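Local coordinates for protein serine protease MT3772 (Mycobacterium tuberculosis, PDB 3K6Y) that cleaves peptide bonds as a membrane-associated serine protease, here its trypsin-like protease part, and is probably required for resistance to acid and oxidative stress, at residues V45-C54 with V76-A87; V96-I107 with Q220-G231. All blocks are in the same frame, centred on the assembly; numbering follows the deposited sequence.

Contact 1: residues V45-C54 with V76-A87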
loop_
_atom_site.group_PDB
_atom_site.type_symbol
_atom_site.label_atom_id
_atom_site.label_comp_id
_atom_site.label_asym_id
_atom_site.label_seq_id
_atom_site.Cartn_x
_atom_site.Cartn_y
_atom_site.Cartn_z
ATOM N N VAL A 45 6.477 17.426 -15.680
ATOM C CA VAL A 45 7.569 17.352 -14.729
ATOM C C VAL A 45 8.136 15.941 -14.647
ATOM O O VAL A 45 7.448 14.967 -14.948
ATOM C CB VAL A 45 7.118 17.850 -13.323
ATOM C CG1 VAL A 45 6.684 19.302 -13.381
ATOM C CG2 VAL A 45 5.976 16.983 -12.744
ATOM N N LYS A 46 9.388 15.841 -14.214
ATOM C CA LYS A 46 10.010 14.538 -14.012
ATOM C C LYS A 46 9.821 14.154 -12.550
ATOM O O LYS A 46 9.918 15.002 -11.668
ATOM C CB LYS A 46 11.492 14.633 -14.378
ATOM C CG LYS A 46 12.215 13.289 -14.251
ATOM C CD LYS A 46 13.729 13.370 -14.397
ATOM C CE LYS A 46 14.337 12.205 -13.646
ATOM N NZ LYS A 46 15.823 12.282 -13.565
ATOM N N ILE A 47 9.529 12.875 -12.316
ATOM C CA ILE A 47 9.367 12.380 -10.948
ATOM C C ILE A 47 10.451 11.345 -10.678
ATOM O O ILE A 47 10.677 10.461 -11.472
ATOM C CB ILE A 47 7.975 11.786 -10.748
ATOM C CG1 ILE A 47 6.963 12.885 -11.159
ATOM C CG2 ILE A 47 7.779 11.373 -9.289
ATOM C CD1 ILE A 47 5.530 12.655 -10.918
ATOM N N ARG A 48 11.131 11.504 -9.564
ATOM C CA ARG A 48 12.120 10.515 -9.126
ATOM C C ARG A 48 11.756 10.077 -7.722
ATOM O O ARG A 48 11.649 10.900 -6.809
ATOM C CB ARG A 48 13.519 11.131 -9.118
ATOM C CG ARG A 48 14.624 10.173 -8.791
ATOM C CD ARG A 48 15.961 10.861 -9.075
ATOM N NE ARG A 48 17.067 10.135 -8.453
ATOM C CZ ARG A 48 18.013 9.491 -9.121
ATOM N NH1 ARG A 48 18.018 9.497 -10.452
ATOM N NH2 ARG A 48 18.962 8.857 -8.449
ATOM N N SER A 49 11.597 8.773 -7.543
ATOM C CA SER A 49 11.139 8.211 -6.265
ATOM C C SER A 49 12.154 7.204 -5.764
ATOM O O SER A 49 12.476 6.226 -6.456
ATOM C CB SER A 49 9.775 7.562 -6.428
ATOM O OG SER A 49 8.838 8.507 -6.981
ATOM N N LEU A 50 12.679 7.435 -4.571
ATOM C CA LEU A 50 13.614 6.493 -3.943
ATOM C C LEU A 50 12.776 5.400 -3.328
ATOM O O LEU A 50 11.858 5.675 -2.545
ATOM C CB LEU A 50 14.439 7.188 -2.860
ATOM C CG LEU A 50 15.169 8.449 -3.322
ATOM C CD1 LEU A 50 15.976 9.009 -2.174
ATOM C CD2 LEU A 50 16.051 8.175 -4.543
ATOM N N ALA A 51 13.089 4.155 -3.669
ATOM C CA ALA A 51 12.305 3.024 -3.199
ATOM C C ALA A 51 13.231 1.930 -2.658
ATOM O O ALA A 51 13.321 0.833 -3.228
ATOM C CB ALA A 51 11.398 2.494 -4.303
ATOM N N PRO A 52 13.885 2.220 -1.530
ATOM C CA PRO A 52 14.760 1.186 -0.942
ATOM C C PRO A 52 14.017 -0.115 -0.600
ATOM O O PRO A 52 14.632 -1.180 -0.659
ATOM C CB PRO A 52 15.332 1.873 0.312
ATOM C CG PRO A 52 14.390 3.028 0.613
ATOM C CD PRO A 52 13.927 3.476 -0.761
ATOM N N ARG A 53 12.720 -0.067 -0.289
ATOM C CA ARG A 53 11.994 -1.296 -0.004
ATOM C C ARG A 53 11.983 -2.198 -1.239
ATOM O O ARG A 53 11.882 -3.426 -1.135
ATOM C CB ARG A 53 10.562 -0.970 0.399
ATOM C CG ARG A 53 10.281 -0.864 1.869
ATOM C CD ARG A 53 8.782 -1.062 2.125
ATOM N NE ARG A 53 7.984 0.091 1.701
ATOM C CZ ARG A 53 6.810 0.011 1.071
ATOM N NH1 ARG A 53 6.163 1.124 0.775
ATOM N NH2 ARG A 53 6.280 -1.161 0.720
ATOM N N CYS A 54 12.082 -1.576 -2.415
ATOM C CA CYS A 54 11.981 -2.271 -3.676
ATOM C C CYS A 54 13.355 -2.445 -4.312
ATOM O O CYS A 54 13.455 -2.964 -5.415
ATOM C CB CYS A 54 11.094 -1.459 -4.649
ATOM S SG CYS A 54 9.560 -0.839 -3.931
ATOM N N VAL A 76 4.274 4.969 -10.459
ATOM C CA VAL A 76 5.489 5.779 -10.509
ATOM C C VAL A 76 6.062 6.029 -9.108
ATOM O O VAL A 76 7.255 6.286 -8.980
ATOM C CB VAL A 76 5.207 7.081 -11.289
ATOM C CG1 VAL A 76 6.297 8.125 -11.159
ATOM C CG2 VAL A 76 4.985 6.742 -12.735
ATOM N N VAL A 77 5.221 5.920 -8.067
ATOM C CA VAL A 77 5.667 6.145 -6.701
ATOM C C VAL A 77 5.470 4.931 -5.791
ATOM O O VAL A 77 5.838 4.988 -4.618
ATOM C CB VAL A 77 4.963 7.410 -6.067
ATOM C CG1 VAL A 77 5.286 8.660 -6.873
ATOM C CG2 VAL A 77 3.445 7.218 -5.945
ATOM N N ALA A 78 4.926 3.839 -6.328
ATOM C CA ALA A 78 4.595 2.662 -5.514
ATOM C C ALA A 78 5.810 2.113 -4.787
ATOM O O ALA A 78 6.840 1.872 -5.399
ATOM C CB ALA A 78 4.004 1.588 -6.391
ATOM N N GLY A 79 5.679 1.926 -3.478
ATOM C CA GLY A 79 6.744 1.351 -2.673
ATOM C C GLY A 79 7.824 2.319 -2.258
ATOM O O GLY A 79 8.729 1.934 -1.537
ATOM N N SER A 80 7.742 3.571 -2.708
ATOM C CA SER A 80 8.787 4.533 -2.435
ATOM C C SER A 80 8.659 5.156 -1.064
ATOM O O SER A 80 7.593 5.122 -0.443
ATOM C CB SER A 80 8.754 5.654 -3.468
ATOM O OG SER A 80 7.613 6.490 -3.342
ATOM N N ASN A 81 9.733 5.795 -0.612
ATOM C CA ASN A 81 9.658 6.575 0.622
ATOM C C ASN A 81 10.150 8.008 0.481
ATOM O O ASN A 81 10.199 8.734 1.471
ATOM C CB ASN A 81 10.325 5.875 1.811
ATOM C CG ASN A 81 11.815 5.833 1.694
ATOM O OD1 ASN A 81 12.400 6.224 0.680
ATOM N ND2 ASN A 81 12.463 5.356 2.759
ATOM N N ASN A 82 10.452 8.426 -0.748
ATOM C CA ASN A 82 10.845 9.798 -1.005
ATOM C C ASN A 82 10.529 10.106 -2.455
ATOM O O ASN A 82 10.907 9.325 -3.331
ATOM C CB ASN A 82 12.343 10.001 -0.730
ATOM C CG ASN A 82 12.756 11.435 -0.884
ATOM O OD1 ASN A 82 13.260 11.827 -1.936
ATOM N ND2 ASN A 82 12.494 12.239 0.134
ATOM N N VAL A 83 9.847 11.225 -2.716
ATOM C CA VAL A 83 9.459 11.583 -4.079
ATOM C C VAL A 83 9.915 13.007 -4.341
ATOM O O VAL A 83 9.640 13.897 -3.541
ATOM C CB VAL A 83 7.938 11.470 -4.267
ATOM C CG1 VAL A 83 7.518 11.896 -5.682
ATOM C CG2 VAL A 83 7.434 10.059 -3.967
ATOM N N THR A 84 10.643 13.203 -5.436
ATOM C CA THR A 84 11.086 14.531 -5.846
ATOM C C THR A 84 10.504 14.832 -7.221
ATOM O O THR A 84 10.472 13.966 -8.100
ATOM C CB THR A 84 12.623 14.601 -5.909
ATOM O OG1 THR A 84 13.146 14.239 -4.620
ATOM C CG2 THR A 84 13.104 16.011 -6.238
ATOM N N VAL A 85 10.041 16.069 -7.392
ATOM C CA VAL A 85 9.544 16.550 -8.667
ATOM C C VAL A 85 10.581 17.526 -9.246
ATOM O O VAL A 85 11.069 18.397 -8.536
ATOM C CB VAL A 85 8.183 17.266 -8.440
ATOM C CG1 VAL A 85 7.792 18.120 -9.637
ATOM C CG2 VAL A 85 7.110 16.223 -8.086
ATOM N N TYR A 86 10.901 17.369 -10.527
ATOM C CA TYR A 86 11.851 18.288 -11.171
ATOM C C TYR A 86 11.122 19.113 -12.202
ATOM O O TYR A 86 10.457 18.565 -13.081
ATOM C CB TYR A 86 12.981 17.530 -11.856
ATOM C CG TYR A 86 13.800 16.752 -10.881
ATOM C CD1 TYR A 86 13.383 15.487 -10.470
ATOM C CD2 TYR A 86 14.980 17.268 -10.352
ATOM C CE1 TYR A 86 14.101 14.747 -9.567
ATOM C CE2 TYR A 86 15.729 16.505 -9.429
ATOM C CZ TYR A 86 15.260 15.252 -9.046
ATOM O OH TYR A 86 15.959 14.466 -8.148
ATOM N N ALA A 87 11.241 20.435 -12.073
ATOM C CA ALA A 87 10.684 21.353 -13.064
ATOM C C ALA A 87 11.751 22.390 -13.354
ATOM O O ALA A 87 12.359 22.916 -12.430
ATOM C CB ALA A 87 9.427 22.025 -12.525
HETATM O O HOH W 1 13.456 11.419 -4.713
HETATM O O HOH W 2 15.874 11.929 -5.931
HETATM O O HOH W 3 9.116 8.300 -9.447
HETATM O O HOH W 4 10.980 2.322 -0.115
HETATM O O HOH W 5 7.010 3.691 1.861
#
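Lys-46 and Tyr-86 form a hydrogen-bonded pair in the antiparallel ladder between strands 45-51 and 82-87, whose axes approach to 4.7 Å at 157°. Lys-46 N donates to Tyr-86 O, and Tyr-86 N returns a bond to Lys-46 O at 2.8 Å; Arg-48 and Thr-84 repeat the exchange. At the far end a classic beta bulge sets Asn-81 and Asn-82 against Leu-50. On the face of Lys-46, Arg-48 and Thr-84, the Tyr-86 ring has Lys-46 O at its edge, and its CE1 meets Arg-48 CB at 3.7 Å. With CG anti to the backbone N (chi1 -175°) and the chain extended, Arg-48 brings CD to 3.7 Å from Tyr-86 OH; the guanidinium and ring planes are nearly perpendicular. Arg-48 NH1 and Lys-46 NZ make salt bridges to Glu-59, and Lys-46 NZ also hydrogen-bonds Gly-139 O. One water donates to Arg-48 O and Asn-82 OD1 and also binds Thr-84 OG1. On the other face Ile-47 CG2 reaches Val-83 CG1 at 3.7 Å, while Val-45 packs on Val-85. A water accepts from Ser-49 OG and donates to Val-76 O at 2.8 Å, tying the strand to the segment after the predicted catalytic His-75. Gly-79, in the type II turn 77-80, lies with CA 3.8 Å from Cys-54 SG, disulfide-bonded to Cys-235, and over one face of the Arg-53 guanidinium, whose NH1 hydrogen-bonds Gly-233 O. The ladder joins the first and fourth strands of the N-terminal chymotrypsin-like barrel: strand 56-66 flanks 45-51, strand 90-100 follows 82-87, and Leu-108 of strand 105-109 packs against Ile-47, Val-83 and Val-85.

Contact 2: residues V96-I107 with Q220-G231; sequences VVSYDPSVDVAI and QLAKIGATQPVG
Gln-220 meets Asp-100 side chain to side chain: NE2 donates to OD2 at 3.0 Å, arriving from above the carboxylate, whose plane stands 71° from the amide. The bend of Gln-220 at chi2 (-61°) carries the amide over Asp-100 while CG rests on Val-105 CG1 at 3.8 Å. Asp-100 OD1 is taken up within its own turn by Ser-102 N, nearly along the C-O bond, and by Val-103 N from above the plane; these make an Asx turn and an Asx motif that hold the carboxylate in place. Gln-220 OE1 is supplied by three waters. One also donates to Asp-100 OD2, a second to Ser-98 OG; the third accepts from Ser-98 OG at 2.7 Å and donates to Val-105 O. Lys-223, extended, lays its CD beside Ser-98 OG, and its NZ shares a water with Tyr-99 N. The one direct backbone bond is Val-230 N to Val-96 O, 2.9 Å, with Pro-229 CA making a CA-H...O contact to the same oxygen. Beside it Val-230 CG2 touches Tyr-99 CB at 3.7 Å, and Val-97 CB packs on Ala-226 CB. Tyr-99 OH is hydrogen-bonded to Tyr-161 OH. A G1 bulge places Asp-104 and Val-105 opposite Asp-100, and the predicted catalytic Asp-104 turns from segment 220-231 to hydrogen-bond His-75. The loop after helix 214-218 thus runs across the hairpin of strands 90-100 and 105-109 in the N-terminal barrel, with Leu-221 and Ile-224 continuing onto strands 56-66 and 69-72, and Val-230 also packs on Pro-229 of the second subunit.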
loop_
_atom_site.group_PDB
_atom_site.type_symbol
_atom_site.label_atom_id
_atom_site.label_comp_id
_atom_site.label_asym_id
_atom_site.label_seq_id
_atom_site.Cartn_x
_atom_site.Cartn_y
_atom_site.Cartn_z
ATOM N N VAL A 96 2.976 12.613 -1.208
ATOM C CA VAL A 96 1.912 11.858 -1.866
ATOM C C VAL A 96 0.635 12.048 -1.020
ATOM O O VAL A 96 0.549 11.543 0.100
ATOM C CB VAL A 96 2.266 10.361 -1.961
ATOM C CG1 VAL A 96 1.163 9.627 -2.675
ATOM C CG2 VAL A 96 3.606 10.159 -2.684
ATOM N N VAL A 97 -0.346 12.782 -1.544
ATOM C CA VAL A 97 -1.555 13.072 -0.781
ATOM C C VAL A 97 -2.772 12.299 -1.240
ATOM O O VAL A 97 -3.782 12.256 -0.531
ATOM C CB VAL A 97 -1.869 14.602 -0.725
ATOM C CG1 VAL A 97 -0.723 15.335 -0.057
ATOM C CG2 VAL A 97 -2.162 15.176 -2.108
ATOM N N SER A 98 -2.678 11.663 -2.407
ATOM C CA SER A 98 -3.713 10.741 -2.870
ATOM C C SER A 98 -2.996 9.653 -3.649
ATOM O O SER A 98 -2.063 9.924 -4.397
ATOM C CB SER A 98 -4.746 11.466 -3.734
ATOM O OG SER A 98 -5.724 10.584 -4.235
ATOM N N TYR A 99 -3.441 8.421 -3.456
ATOM C CA TYR A 99 -2.782 7.265 -4.033
ATOM C C TYR A 99 -3.854 6.212 -4.254
ATOM O O TYR A 99 -4.478 5.744 -3.293
ATOM C CB TYR A 99 -1.670 6.767 -3.099
ATOM C CG TYR A 99 -0.922 5.562 -3.622
ATOM C CD1 TYR A 99 0.196 5.696 -4.444
ATOM C CD2 TYR A 99 -1.329 4.279 -3.274
ATOM C CE1 TYR A 99 0.874 4.579 -4.908
ATOM C CE2 TYR A 99 -0.660 3.165 -3.744
ATOM C CZ TYR A 99 0.428 3.326 -4.562
ATOM O OH TYR A 99 1.083 2.216 -5.022
ATOM N N ASP A 100 -4.063 5.821 -5.510
ATOM C CA ASP A 100 -5.121 4.875 -5.865
ATOM C C ASP A 100 -4.521 3.834 -6.817
ATOM O O ASP A 100 -4.301 4.091 -7.995
ATOM C CB ASP A 100 -6.295 5.599 -6.526
ATOM C CG ASP A 100 -7.466 4.683 -6.814
ATOM O OD1 ASP A 100 -7.240 3.480 -7.066
ATOM O OD2 ASP A 100 -8.616 5.187 -6.823
ATOM N N PRO A 101 -4.222 2.638 -6.298
ATOM C CA PRO A 101 -3.573 1.606 -7.093
ATOM C C PRO A 101 -4.530 0.853 -8.001
ATOM O O PRO A 101 -4.073 0.022 -8.793
ATOM C CB PRO A 101 -3.013 0.677 -6.018
ATOM C CG PRO A 101 -3.988 0.768 -4.911
ATOM C CD PRO A 101 -4.420 2.225 -4.894
ATOM N N SER A 102 -5.827 1.118 -7.878
ATOM C CA SER A 102 -6.837 0.479 -8.725
ATOM C C SER A 102 -6.956 1.267 -10.011
ATOM O O SER A 102 -6.812 0.716 -11.107
ATOM C CB SER A 102 -8.188 0.398 -8.012
ATOM O OG SER A 102 -8.098 -0.372 -6.818
ATOM N N VAL A 103 -7.223 2.565 -9.898
ATOM C CA VAL A 103 -7.259 3.416 -11.078
ATOM C C VAL A 103 -5.816 3.614 -11.609
ATOM O O VAL A 103 -5.619 3.737 -12.821
ATOM C CB VAL A 103 -7.944 4.763 -10.757
ATOM C CG1 VAL A 103 -7.907 5.694 -11.946
ATOM C CG2 VAL A 103 -9.394 4.547 -10.308
ATOM N N ASP A 104 -4.828 3.599 -10.695
ATOM C CA ASP A 104 -3.393 3.820 -10.966
ATOM C C ASP A 104 -3.078 5.308 -11.112
ATOM O O ASP A 104 -2.517 5.727 -12.127
ATOM C CB ASP A 104 -2.846 2.991 -12.139
ATOM C CG ASP A 104 -1.327 2.919 -12.153
ATOM O OD1 ASP A 104 -0.779 2.325 -13.118
ATOM O OD2 ASP A 104 -0.663 3.442 -11.229
ATOM N N VAL A 105 -3.447 6.091 -10.094
ATOM C CA VAL A 105 -3.184 7.533 -10.108
ATOM C C VAL A 105 -2.714 7.957 -8.734
ATOM O O VAL A 105 -3.221 7.455 -7.729
ATOM C CB VAL A 105 -4.452 8.337 -10.469
ATOM C CG1 VAL A 105 -4.227 9.857 -10.307
ATOM C CG2 VAL A 105 -4.878 8.033 -11.881
ATOM N N ALA A 106 -1.741 8.863 -8.706
ATOM C CA ALA A 106 -1.334 9.528 -7.475
ATOM C C ALA A 106 -1.382 11.024 -7.700
ATOM O O ALA A 106 -1.131 11.509 -8.817
ATOM C CB ALA A 106 0.084 9.092 -7.037
ATOM N N ILE A 107 -1.691 11.760 -6.633
ATOM C CA ILE A 107 -1.587 13.218 -6.667
ATOM C C ILE A 107 -0.551 13.618 -5.636
ATOM O O ILE A 107 -0.566 13.126 -4.487
ATOM C CB ILE A 107 -2.947 13.914 -6.379
ATOM C CG1 ILE A 107 -3.952 13.547 -7.484
ATOM C CG2 ILE A 107 -2.764 15.444 -6.288
ATOM C CD1 ILE A 107 -5.386 14.074 -7.263
ATOM N N GLN A 220 -10.331 11.159 -9.076
ATOM C CA GLN A 220 -9.191 11.365 -8.162
ATOM C C GLN A 220 -9.129 12.806 -7.681
ATOM O O GLN A 220 -8.638 13.077 -6.581
ATOM C CB GLN A 220 -7.870 10.991 -8.842
ATOM C CG GLN A 220 -7.863 9.561 -9.393
ATOM C CD GLN A 220 -8.057 8.552 -8.299
ATOM O OE1 GLN A 220 -7.429 8.638 -7.239
ATOM N NE2 GLN A 220 -8.910 7.571 -8.549
ATOM N N LEU A 221 -9.653 13.724 -8.488
ATOM C CA LEU A 221 -9.571 15.140 -8.151
ATOM C C LEU A 221 -10.384 15.504 -6.926
ATOM O O LEU A 221 -10.120 16.541 -6.327
ATOM C CB LEU A 221 -10.008 15.962 -9.336
ATOM C CG LEU A 221 -9.200 15.704 -10.595
ATOM C CD1 LEU A 221 -9.845 16.412 -11.791
ATOM C CD2 LEU A 221 -7.741 16.097 -10.445
ATOM N N ALA A 222 -11.355 14.664 -6.543
ATOM C CA ALA A 222 -12.061 14.889 -5.286
ATOM C C ALA A 222 -11.179 14.935 -4.061
ATOM O O ALA A 222 -11.588 15.488 -3.044
ATOM C CB ALA A 222 -13.185 13.878 -5.083
ATOM N N LYS A 223 -9.960 14.377 -4.161
ATOM C CA LYS A 223 -9.031 14.370 -3.046
ATOM C C LYS A 223 -7.927 15.377 -3.246
ATOM O O LYS A 223 -6.970 15.350 -2.503
ATOM C CB LYS A 223 -8.417 12.981 -2.824
ATOM C CG LYS A 223 -7.788 12.806 -1.441
ATOM C CD LYS A 223 -7.713 11.341 -1.022
ATOM C CE LYS A 223 -6.925 11.208 0.276
ATOM N NZ LYS A 223 -6.912 9.783 0.759
ATOM N N ILE A 224 -8.070 16.309 -4.201
ATOM C CA ILE A 224 -6.959 17.231 -4.489
ATOM C C ILE A 224 -6.658 18.162 -3.308
ATOM O O ILE A 224 -5.555 18.674 -3.182
ATOM C CB ILE A 224 -7.204 18.038 -5.774
ATOM C CG1 ILE A 224 -5.900 18.643 -6.293
ATOM C CG2 ILE A 224 -8.315 19.110 -5.575
ATOM C CD1 ILE A 224 -6.070 19.307 -7.669
ATOM N N GLY A 225 -7.624 18.358 -2.419
ATOM C CA GLY A 225 -7.434 19.225 -1.275
ATOM C C GLY A 225 -6.718 18.567 -0.122
ATOM O O GLY A 225 -6.479 19.210 0.888
ATOM N N ALA A 226 -6.371 17.289 -0.265
ATOM C CA ALA A 226 -5.618 16.604 0.771
ATOM C C ALA A 226 -4.229 17.208 0.961
ATOM O O ALA A 226 -3.600 17.735 0.033
ATOM C CB ALA A 226 -5.507 15.153 0.439
ATOM N N THR A 227 -3.773 17.137 2.200
ATOM C CA THR A 227 -2.496 17.688 2.572
ATOM C C THR A 227 -1.585 16.695 3.297
ATOM O O THR A 227 -0.374 16.842 3.263
ATOM C CB THR A 227 -2.669 18.920 3.488
ATOM O OG1 THR A 227 -3.537 18.590 4.575
ATOM C CG2 THR A 227 -3.263 20.109 2.721
ATOM N N GLN A 228 -2.163 15.659 3.909
ATOM C CA GLN A 228 -1.374 14.718 4.705
ATOM C C GLN A 228 -0.846 13.580 3.853
ATOM O O GLN A 228 -1.499 13.178 2.899
ATOM C CB GLN A 228 -2.244 14.166 5.831
ATOM C CG GLN A 228 -2.738 15.223 6.778
ATOM C CD GLN A 228 -1.623 16.084 7.262
ATOM O OE1 GLN A 228 -0.625 15.594 7.814
ATOM N NE2 GLN A 228 -1.744 17.392 7.025
ATOM N N PRO A 229 0.323 13.031 4.187
ATOM C CA PRO A 229 0.812 11.908 3.375
ATOM C C PRO A 229 -0.022 10.647 3.540
ATOM O O PRO A 229 -0.441 10.303 4.650
ATOM C CB PRO A 229 2.225 11.659 3.907
ATOM C CG PRO A 229 2.231 12.233 5.284
ATOM C CD PRO A 229 1.258 13.406 5.268
ATOM N N VAL A 230 -0.217 9.940 2.435
ATOM C CA VAL A 230 -0.879 8.638 2.471
ATOM C C VAL A 230 0.249 7.631 2.121
ATOM O O VAL A 230 1.280 8.020 1.559
ATOM C CB VAL A 230 -2.099 8.601 1.501
ATOM C CG1 VAL A 230 -3.118 9.671 1.900
ATOM C CG2 VAL A 230 -1.685 8.767 0.033
ATOM N N GLY A 231 0.081 6.369 2.404
ATOM C CA GLY A 231 1.214 5.500 2.030
ATOM C C GLY A 231 1.345 5.303 0.522
ATOM O O GLY A 231 0.449 5.670 -0.258
HETATM O O HOH W 6 -4.115 12.761 2.294
HETATM O O HOH W 7 -4.983 9.527 -6.639
HETATM O O HOH W 8 -8.408 9.956 -4.586
HETATM O O HOH W 9 -5.597 8.282 -1.425
HETATM O O HOH W 10 -8.891 7.741 -5.216
#

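Overall arrangement
Both contacts involve the N-terminal barrel, where strands 82-87 and 90-100 are neighbours, so contact 1 runs directly into contact 2. Val-83 CG2 packs on Val-96 CG2, Val-77 on the Tyr-99 ring and Ala-78 CB on its OH. Contact 1 is a sheet seam with regular main-chain bonds, one buried, mostly aliphatic face and one more polar face. Contact 2 is a loop laid over a hairpin, held largely by side chains and bridging waters. Each is partly buried and each reaches the predicted triad through a different residue: Val-76 lies close to Ser-183, while the hairpin of contact 2 carries Asp-104. Both also touch the second subunit.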